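Local coordinates for uncharacterized protein Rv2277c (PDB 5VUG) that probably hydrolyses phosphodiesters of the glycerophosphodiester type with a TIM-barrel domain, although its physiological role has not been characterised, at residues 196-206 with 242-251; 134-142 with 160-170. All blocks are in the same frame, centred on the assembly; numbering follows the deposited sequence.

Interaction 1. Residues 196-206 with 242-251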
loop_
_atom_site.group_PDB
_atom_site.type_symbol
_atom_site.label_atom_id
_atom_site.label_comp_id
_atom_site.label_asym_id
_atom_site.label_seq_id
_atom_site.Cartn_x
_atom_site.Cartn_y
_atom_site.Cartn_z
ATOM N N PRO A 196 -1.914 -16.137 -12.572
ATOM C CA PRO A 196 -0.778 -16.950 -12.131
ATOM C C PRO A 196 0.145 -17.275 -13.292
ATOM O O PRO A 196 -0.267 -17.313 -14.456
ATOM C CB PRO A 196 -1.442 -18.221 -11.591
ATOM C CG PRO A 196 -2.797 -17.778 -11.170
ATOM C CD PRO A 196 -3.202 -16.709 -12.146
ATOM N N ASP A 197 1.413 -17.499 -12.965
ATOM C CA ASP A 197 2.396 -17.887 -13.962
ATOM C C ASP A 197 2.657 -19.374 -13.784
ATOM O O ASP A 197 3.314 -19.764 -12.807
ATOM C CB ASP A 197 3.682 -17.089 -13.758
ATOM C CG ASP A 197 4.611 -17.161 -14.952
ATOM O OD1 ASP A 197 4.344 -17.960 -15.873
ATOM O OD2 ASP A 197 5.605 -16.410 -14.975
ATOM N N PRO A 198 2.176 -20.231 -14.682
ATOM C CA PRO A 198 2.106 -21.667 -14.378
ATOM C C PRO A 198 3.442 -22.280 -13.988
ATOM O O PRO A 198 4.473 -22.043 -14.621
ATOM C CB PRO A 198 1.578 -22.273 -15.681
ATOM C CG PRO A 198 0.754 -21.170 -16.274
ATOM C CD PRO A 198 1.493 -19.903 -15.948
ATOM N N GLY A 199 3.404 -23.088 -12.929
ATOM C CA GLY A 199 4.540 -23.879 -12.524
ATOM C C GLY A 199 5.602 -23.156 -11.722
ATOM O O GLY A 199 6.532 -23.812 -11.233
ATOM N N LYS A 200 5.494 -21.841 -11.543
ATOM C CA LYS A 200 6.581 -21.060 -10.962
ATOM C C LYS A 200 6.511 -21.042 -9.442
ATOM O O LYS A 200 5.427 -21.082 -8.849
ATOM C CB LYS A 200 6.513 -19.612 -11.449
ATOM C CG LYS A 200 6.727 -19.450 -12.924
ATOM C CD LYS A 200 8.068 -18.848 -13.161
ATOM C CE LYS A 200 8.378 -18.727 -14.628
ATOM N NZ LYS A 200 9.849 -18.787 -14.821
ATOM N N TRP A 201 7.686 -20.952 -8.819
ATOM C CA TRP A 201 7.783 -20.589 -7.411
ATOM C C TRP A 201 7.597 -19.086 -7.240
ATOM O O TRP A 201 8.071 -18.284 -8.054
ATOM C CB TRP A 201 9.164 -20.954 -6.855
ATOM C CG TRP A 201 9.275 -22.356 -6.355
ATOM C CD1 TRP A 201 9.795 -23.423 -7.023
ATOM C CD2 TRP A 201 8.851 -22.848 -5.077
ATOM N NE1 TRP A 201 9.716 -24.556 -6.244
ATOM C CE2 TRP A 201 9.146 -24.228 -5.042
ATOM C CE3 TRP A 201 8.246 -22.256 -3.954
ATOM C CZ2 TRP A 201 8.861 -25.029 -3.932
ATOM C CZ3 TRP A 201 7.956 -23.059 -2.851
ATOM C CH2 TRP A 201 8.263 -24.428 -2.849
ATOM N N ALA A 202 6.913 -18.708 -6.164
ATOM C CA ALA A 202 6.820 -17.321 -5.734
ATOM C C ALA A 202 7.002 -17.292 -4.226
ATOM O O ALA A 202 6.685 -18.266 -3.543
ATOM C CB ALA A 202 5.458 -16.714 -6.077
ATOM N N GLY A 203 7.521 -16.176 -3.708
ATOM C CA GLY A 203 7.723 -16.043 -2.277
ATOM C C GLY A 203 7.551 -14.614 -1.803
ATOM O O GLY A 203 7.691 -13.662 -2.572
ATOM N N PHE A 204 7.216 -14.474 -0.519
ATOM C CA PHE A 204 7.112 -13.155 0.089
ATOM C C PHE A 204 7.043 -13.342 1.594
ATOM O O PHE A 204 6.586 -14.384 2.066
ATOM C CB PHE A 204 5.865 -12.394 -0.385
ATOM C CG PHE A 204 6.052 -10.906 -0.430
ATOM C CD1 PHE A 204 6.726 -10.312 -1.485
ATOM C CD2 PHE A 204 5.546 -10.098 0.575
ATOM C CE1 PHE A 204 6.898 -8.936 -1.534
ATOM C CE2 PHE A 204 5.714 -8.716 0.534
ATOM C CZ PHE A 204 6.392 -8.139 -0.526
ATOM N N GLU A 205 7.495 -12.320 2.328
ATOM C CA GLU A 205 7.427 -12.309 3.786
ATOM C C GLU A 205 5.992 -12.451 4.281
ATOM O O GLU A 205 5.045 -11.955 3.665
ATOM C CB GLU A 205 7.979 -10.982 4.326
ATOM C CG GLU A 205 9.495 -10.863 4.369
ATOM C CD GLU A 205 10.152 -10.610 3.020
ATOM O OE1 GLU A 205 9.454 -10.445 2.002
ATOM O OE2 GLU A 205 11.402 -10.579 2.988
ATOM N N LEU A 206 5.841 -13.122 5.431
ATOM C CA LEU A 206 4.544 -13.182 6.107
ATOM C C LEU A 206 4.133 -11.828 6.665
ATOM O O LEU A 206 2.932 -11.544 6.775
ATOM C CB LEU A 206 4.589 -14.194 7.254
ATOM C CG LEU A 206 4.039 -15.595 7.006
ATOM C CD1 LEU A 206 4.626 -16.185 5.747
ATOM C CD2 LEU A 206 4.302 -16.492 8.221
ATOM N N SER A 242 -2.880 -23.765 -11.506
ATOM C CA SER A 242 -1.682 -23.163 -12.061
ATOM C C SER A 242 -0.416 -23.960 -11.824
ATOM O O SER A 242 0.555 -23.767 -12.562
ATOM C CB SER A 242 -1.459 -21.768 -11.467
ATOM O OG SER A 242 -1.129 -21.876 -10.096
ATOM N N GLY A 243 -0.378 -24.819 -10.811
ATOM C CA GLY A 243 0.879 -25.448 -10.470
ATOM C C GLY A 243 1.902 -24.545 -9.815
ATOM O O GLY A 243 3.033 -24.987 -9.597
HETATM N N MSE A 244 1.558 -23.294 -9.504
HETATM C CA MSE A 244 2.473 -22.437 -8.753
HETATM C C MSE A 244 2.749 -23.024 -7.373
HETATM O O MSE A 244 1.901 -23.694 -6.783
HETATM C CB MSE A 244 1.915 -21.021 -8.566
HETATM C CG MSE A 244 1.829 -20.188 -9.841
HETATM SE SE MSE A 244 1.741 -18.258 -9.466
HETATM C CE MSE A 244 3.639 -17.866 -9.305
ATOM N N LYS A 245 3.944 -22.749 -6.857
ATOM C CA LYS A 245 4.327 -23.104 -5.498
ATOM C C LYS A 245 4.692 -21.819 -4.772
ATOM O O LYS A 245 5.303 -20.924 -5.363
ATOM C CB LYS A 245 5.514 -24.077 -5.507
ATOM C CG LYS A 245 5.203 -25.394 -6.217
ATOM C CD LYS A 245 6.439 -26.255 -6.373
ATOM C CE LYS A 245 6.094 -27.597 -7.023
ATOM N NZ LYS A 245 7.257 -28.530 -7.083
ATOM N N VAL A 246 4.277 -21.699 -3.510
ATOM C CA VAL A 246 4.417 -20.445 -2.773
ATOM C C VAL A 246 5.188 -20.671 -1.479
ATOM O O VAL A 246 4.941 -21.637 -0.743
ATOM C CB VAL A 246 3.071 -19.720 -2.531
ATOM C CG1 VAL A 246 2.489 -19.227 -3.866
ATOM C CG2 VAL A 246 2.074 -20.619 -1.808
HETATM N N MSE A 247 6.130 -19.773 -1.213
HETATM C CA MSE A 247 6.949 -19.823 -0.004
HETATM C C MSE A 247 6.747 -18.593 0.861
HETATM O O MSE A 247 6.729 -17.456 0.359
HETATM C CB MSE A 247 8.432 -19.941 -0.373
HETATM C CG MSE A 247 9.368 -20.084 0.850
HETATM SE SE MSE A 247 11.253 -20.224 0.327
HETATM C CE MSE A 247 11.097 -21.582 -1.046
ATOM N N GLY A 248 6.589 -18.814 2.165
ATOM C CA GLY A 248 6.569 -17.708 3.104
ATOM C C GLY A 248 7.975 -17.372 3.553
ATOM O O GLY A 248 8.701 -18.264 4.007
ATOM N N PHE A 249 8.394 -16.119 3.396
ATOM C CA PHE A 249 9.713 -15.699 3.853
ATOM C C PHE A 249 9.630 -15.240 5.311
ATOM O O PHE A 249 8.569 -14.854 5.810
ATOM C CB PHE A 249 10.235 -14.522 3.018
ATOM C CG PHE A 249 10.461 -14.835 1.551
ATOM C CD1 PHE A 249 10.629 -16.140 1.101
ATOM C CD2 PHE A 249 10.560 -13.796 0.630
ATOM C CE1 PHE A 249 10.870 -16.404 -0.250
ATOM C CE2 PHE A 249 10.787 -14.050 -0.719
ATOM C CZ PHE A 249 10.948 -15.357 -1.154
ATOM N N ALA A 250 10.781 -15.258 5.985
ATOM C CA ALA A 250 10.910 -14.718 7.343
ATOM C C ALA A 250 9.922 -15.372 8.314
ATOM O O ALA A 250 9.207 -14.700 9.063
ATOM C CB ALA A 250 10.800 -13.190 7.352
ATOM N N VAL A 251 9.873 -16.701 8.280
ATOM C CA VAL A 251 9.027 -17.481 9.179
ATOM C C VAL A 251 9.861 -17.759 10.426
ATOM O O VAL A 251 10.823 -18.533 10.383
ATOM C CB VAL A 251 8.548 -18.771 8.504
ATOM C CG1 VAL A 251 7.752 -19.655 9.485
ATOM C CG2 VAL A 251 7.713 -18.427 7.246
#
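The ring of Phe-249 fills the dent left by Gly-203, which carries no side chain: it lies flat over the neighbouring strand, with its CZ 3.5 Å from Gly-203 CA and the Phe-204 backbone N over the ring centre. Phe-249 CG lies beside its own backbone N (chi1 -64°), and this with a small second torsion, chi2 -21°, lays the ring there. Glu-205 comes up to the ring edge, its carboxylate nearly perpendicular to the ring and OE1 3.8 Å from Phe-249 CD2; the same oxygen makes a salt bridge to Arg-176.

Two residues before Gly-203, Trp-201 presents a flat surface instead. It lies broadside against Lys-245, whose CB stands over the indole six-membered ring, 3.4 Å from its centroid, in a CH-pi contact. Further back, before the strands begin, selenomethionine Met-244 bends at chi3 (85°): SE rests on Pro-196 CB at 3.8 Å, while CE reaches Ala-202 CB at 3.9 Å.

Between these bumps, strands 201-205 and 245-249 are parallel, and backbone bonds alternate in direction, among them Met-247 N to Ala-202 O at 2.8 Å. Ala-202, Phe-204 and Val-246 face outward to helices 176-189 and 232-239; Trp-201 and Phe-249 face inward, meeting Phe-123, Trp-43 and Tyr-154. A parallel strand pair sorted in this way is characteristic of the wall of a TIM barrel.

Interaction 2. Residues 134-142 with 160-170; sequences LVSAVAQVL and ITAAASRQEGL
Helices 134-142 and 160-165 run in roughly the same direction, their axes inclined by 42° and 9.7 Å apart at closest approach, with no hydrogen bond running directly between them. Near the N-terminal end of helix 134-142, Val-135 is the knob. With CG1 anti to its amide nitrogen (chi1 166°), the isopropyl group splits its branches: CG1 presses on Ala-164 CA at 3.7 Å and on the Gln-167 CG methylene at 3.6 Å, while CG2 turns to the methyls of Ile-160 and Ala-163.

Gln-167 follows the last helical turn and folds back at chi2 (-74°), laying its chain along the surface of helix 134-142. Gln-167 OE1 is 3.5 Å from Ala-139 CB, and NE2 passes near Ser-136 CA and CB. One water donates to Gln-167 OE1 at 2.9 Å; it lies 2.5 Å from Ser-136 OG, unusually close, so that arm of the bridge should be read with caution. Ser-136 OG also accepts from Gln-140 NE2. Three residues on from Gln-167, Leu-170 brings CD1 to Ala-139 CB and CD2 to Leu-142 CD1 (3.5 Å), the two leucines meeting at about a right angle.

Both helices belong to the outer layer of the barrel, joined through strand 151-154. Ile-160 leans on Ser-155, Val-138 on Val-46 of strand 41-48, and Leu-126, in the loop after strand 121-125, touches Val-135 and Ile-160.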
loop_
_atom_site.group_PDB
_atom_site.type_symbol
_atom_site.label_atom_id
_atom_site.label_comp_id
_atom_site.label_asym_id
_atom_site.label_seq_id
_atom_site.Cartn_x
_atom_site.Cartn_y
_atom_site.Cartn_z
ATOM N N LEU A 134 27.503 -12.824 -13.176
ATOM C CA LEU A 134 26.995 -13.756 -12.166
ATOM C C LEU A 134 26.020 -14.774 -12.759
ATOM O O LEU A 134 26.138 -15.976 -12.510
ATOM C CB LEU A 134 26.335 -12.988 -11.012
ATOM C CG LEU A 134 25.641 -13.838 -9.945
ATOM C CD1 LEU A 134 26.660 -14.726 -9.249
ATOM C CD2 LEU A 134 24.897 -12.967 -8.917
ATOM N N VAL A 135 25.044 -14.311 -13.547
ATOM C CA VAL A 135 23.992 -15.208 -14.030
ATOM C C VAL A 135 24.579 -16.290 -14.934
ATOM O O VAL A 135 24.277 -17.481 -14.780
ATOM C CB VAL A 135 22.859 -14.412 -14.705
ATOM C CG1 VAL A 135 21.944 -15.322 -15.501
ATOM C CG2 VAL A 135 22.038 -13.638 -13.648
ATOM N N SER A 136 25.446 -15.898 -15.873
ATOM C CA SER A 136 26.091 -16.882 -16.742
ATOM C C SER A 136 26.974 -17.843 -15.948
ATOM O O SER A 136 26.983 -19.056 -16.208
ATOM C CB SER A 136 26.918 -16.172 -17.817
ATOM O OG SER A 136 27.562 -17.118 -18.662
ATOM N N ALA A 137 27.748 -17.314 -14.998
ATOM C CA ALA A 137 28.620 -18.171 -14.203
ATOM C C ALA A 137 27.811 -19.189 -13.410
ATOM O O ALA A 137 28.199 -20.363 -13.307
ATOM C CB ALA A 137 29.496 -17.316 -13.282
ATOM N N VAL A 138 26.666 -18.767 -12.869
ATOM C CA VAL A 138 25.815 -19.696 -12.133
ATOM C C VAL A 138 25.229 -20.743 -13.069
ATOM O O VAL A 138 25.223 -21.941 -12.752
ATOM C CB VAL A 138 24.725 -18.945 -11.345
ATOM C CG1 VAL A 138 23.660 -19.941 -10.813
ATOM C CG2 VAL A 138 25.346 -18.171 -10.171
ATOM N N ALA A 139 24.735 -20.311 -14.236
ATOM C CA ALA A 139 24.197 -21.248 -15.215
ATOM C C ALA A 139 25.228 -22.305 -15.589
ATOM O O ALA A 139 24.897 -23.492 -15.694
ATOM C CB ALA A 139 23.707 -20.497 -16.458
ATOM N N GLN A 140 26.486 -21.898 -15.773
ATOM C CA GLN A 140 27.519 -22.848 -16.171
ATOM C C GLN A 140 27.776 -23.890 -15.089
ATOM O O GLN A 140 27.918 -25.081 -15.400
ATOM C CB GLN A 140 28.793 -22.106 -16.554
ATOM C CG GLN A 140 28.656 -21.356 -17.869
ATOM C CD GLN A 140 29.859 -20.492 -18.164
ATOM O OE1 GLN A 140 30.990 -20.986 -18.236
ATOM N NE2 GLN A 140 29.628 -19.192 -18.321
ATOM N N VAL A 141 27.834 -23.469 -13.819
ATOM C CA VAL A 141 27.984 -24.434 -12.727
ATOM C C VAL A 141 26.795 -25.384 -12.687
ATOM O O VAL A 141 26.956 -26.602 -12.561
ATOM C CB VAL A 141 28.168 -23.726 -11.372
ATOM C CG1 VAL A 141 28.066 -24.752 -10.230
ATOM C CG2 VAL A 141 29.503 -23.008 -11.308
ATOM N N LEU A 142 25.581 -24.841 -12.767
ATOM C CA LEU A 142 24.402 -25.701 -12.687
ATOM C C LEU A 142 24.366 -26.701 -13.834
ATOM O O LEU A 142 23.954 -27.852 -13.643
ATOM C CB LEU A 142 23.133 -24.859 -12.663
ATOM C CG LEU A 142 22.964 -24.052 -11.377
ATOM C CD1 LEU A 142 21.727 -23.178 -11.476
ATOM C CD2 LEU A 142 22.894 -24.967 -10.145
ATOM N N ILE A 160 17.591 -9.273 -12.860
ATOM C CA ILE A 160 18.269 -10.545 -12.638
ATOM C C ILE A 160 17.362 -11.713 -13.021
ATOM O O ILE A 160 17.796 -12.660 -13.688
ATOM C CB ILE A 160 18.775 -10.627 -11.183
ATOM C CG1 ILE A 160 19.840 -9.545 -10.955
ATOM C CG2 ILE A 160 19.336 -11.999 -10.883
ATOM C CD1 ILE A 160 20.363 -9.481 -9.549
ATOM N N THR A 161 16.092 -11.666 -12.599
ATOM C CA THR A 161 15.115 -12.669 -13.023
ATOM C C THR A 161 15.074 -12.803 -14.545
ATOM O O THR A 161 15.098 -13.915 -15.081
ATOM C CB THR A 161 13.720 -12.297 -12.493
ATOM O OG1 THR A 161 13.760 -12.194 -11.067
ATOM C CG2 THR A 161 12.684 -13.346 -12.890
ATOM N N ALA A 162 14.998 -11.675 -15.258
ATOM C CA ALA A 162 14.896 -11.729 -16.715
ATOM C C ALA A 162 16.159 -12.314 -17.341
ATOM O O ALA A 162 16.080 -13.106 -18.292
ATOM C CB ALA A 162 14.611 -10.334 -17.275
ATOM N N ALA A 163 17.330 -11.928 -16.829
ATOM C CA ALA A 163 18.581 -12.486 -17.331
ATOM C C ALA A 163 18.655 -13.987 -17.082
ATOM O O ALA A 163 19.092 -14.748 -17.957
ATOM C CB ALA A 163 19.766 -11.775 -16.677
ATOM N N ALA A 164 18.229 -14.432 -15.891
ATOM C CA ALA A 164 18.240 -15.860 -15.595
ATOM C C ALA A 164 17.345 -16.626 -16.562
ATOM O O ALA A 164 17.712 -17.712 -17.032
ATOM C CB ALA A 164 17.827 -16.099 -14.141
ATOM N N SER A 165 16.185 -16.056 -16.908
ATOM C CA SER A 165 15.270 -16.713 -17.836
ATOM C C SER A 165 15.816 -16.796 -19.256
ATOM O O SER A 165 15.321 -17.609 -20.039
ATOM C CB SER A 165 13.904 -16.030 -17.817
ATOM O OG SER A 165 13.249 -16.290 -16.586
ATOM N N ARG A 166 16.827 -15.995 -19.600
ATOM C CA ARG A 166 17.470 -16.128 -20.901
ATOM C C ARG A 166 18.528 -17.227 -20.946
ATOM O O ARG A 166 19.052 -17.506 -22.030
ATOM C CB ARG A 166 18.076 -14.792 -21.358
ATOM C CG ARG A 166 17.054 -13.678 -21.546
ATOM C CD ARG A 166 17.658 -12.453 -22.226
ATOM N NE ARG A 166 18.546 -11.693 -21.349
ATOM C CZ ARG A 166 18.137 -10.745 -20.508
ATOM N NH1 ARG A 166 16.849 -10.439 -20.421
ATOM N NH2 ARG A 166 19.019 -10.102 -19.752
ATOM N N GLN A 167 18.863 -17.845 -19.814
ATOM C CA GLN A 167 19.835 -18.935 -19.784
ATOM C C GLN A 167 19.130 -20.272 -19.972
ATOM O O GLN A 167 18.214 -20.613 -19.214
ATOM C CB GLN A 167 20.602 -18.962 -18.460
ATOM C CG GLN A 167 21.454 -17.741 -18.184
ATOM C CD GLN A 167 22.727 -17.688 -19.026
ATOM O OE1 GLN A 167 23.293 -18.719 -19.411
ATOM N NE2 GLN A 167 23.178 -16.479 -19.318
ATOM N N GLU A 168 19.593 -21.039 -20.956
ATOM C CA GLU A 168 19.003 -22.333 -21.267
ATOM C C GLU A 168 19.069 -23.267 -20.064
ATOM O O GLU A 168 20.124 -23.430 -19.445
ATOM C CB GLU A 168 19.752 -22.955 -22.448
ATOM C CG GLU A 168 19.431 -24.420 -22.701
ATOM C CD GLU A 168 18.012 -24.639 -23.194
ATOM O OE1 GLU A 168 17.399 -23.675 -23.702
ATOM O OE2 GLU A 168 17.512 -25.779 -23.075
ATOM N N GLY A 169 17.930 -23.872 -19.730
ATOM C CA GLY A 169 17.867 -24.893 -18.710
ATOM C C GLY A 169 17.667 -24.403 -17.290
ATOM O O GLY A 169 17.477 -25.235 -16.394
ATOM N N LEU A 170 17.703 -23.094 -17.042
ATOM C CA LEU A 170 17.572 -22.593 -15.678
ATOM C C LEU A 170 16.106 -22.514 -15.283
ATOM O O LEU A 170 15.271 -22.025 -16.051
ATOM C CB LEU A 170 18.198 -21.206 -15.538
ATOM C CG LEU A 170 19.712 -21.079 -15.413
ATOM C CD1 LEU A 170 20.084 -19.695 -14.912
ATOM C CD2 LEU A 170 20.243 -22.147 -14.493
HETATM O O HOH W 1 26.096 -18.409 -20.200
#

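Interaction 1 belongs to the strand wall of the barrel and interaction 2 to its helical coat; their centres lie 20 Å apart and their nearest atoms about 5 Å, without touching. Strand 171-172 stands between them: Val-172 packs on Ala-164 and accepts a hydrogen bond from Lys-200 NZ, while Glu-174, just beyond it, bonds to the Trp-201 backbone. The Phe-249 side chain is about 4 Å from a bound glycerol, towards the C-terminal ends of the strands, where TIM-barrel active sites lie. The calcium ion lies away from that end, nearer the start of strand 245-249, about 8 Å from the Lys-245 side chain and about 14 Å from that of Leu-142.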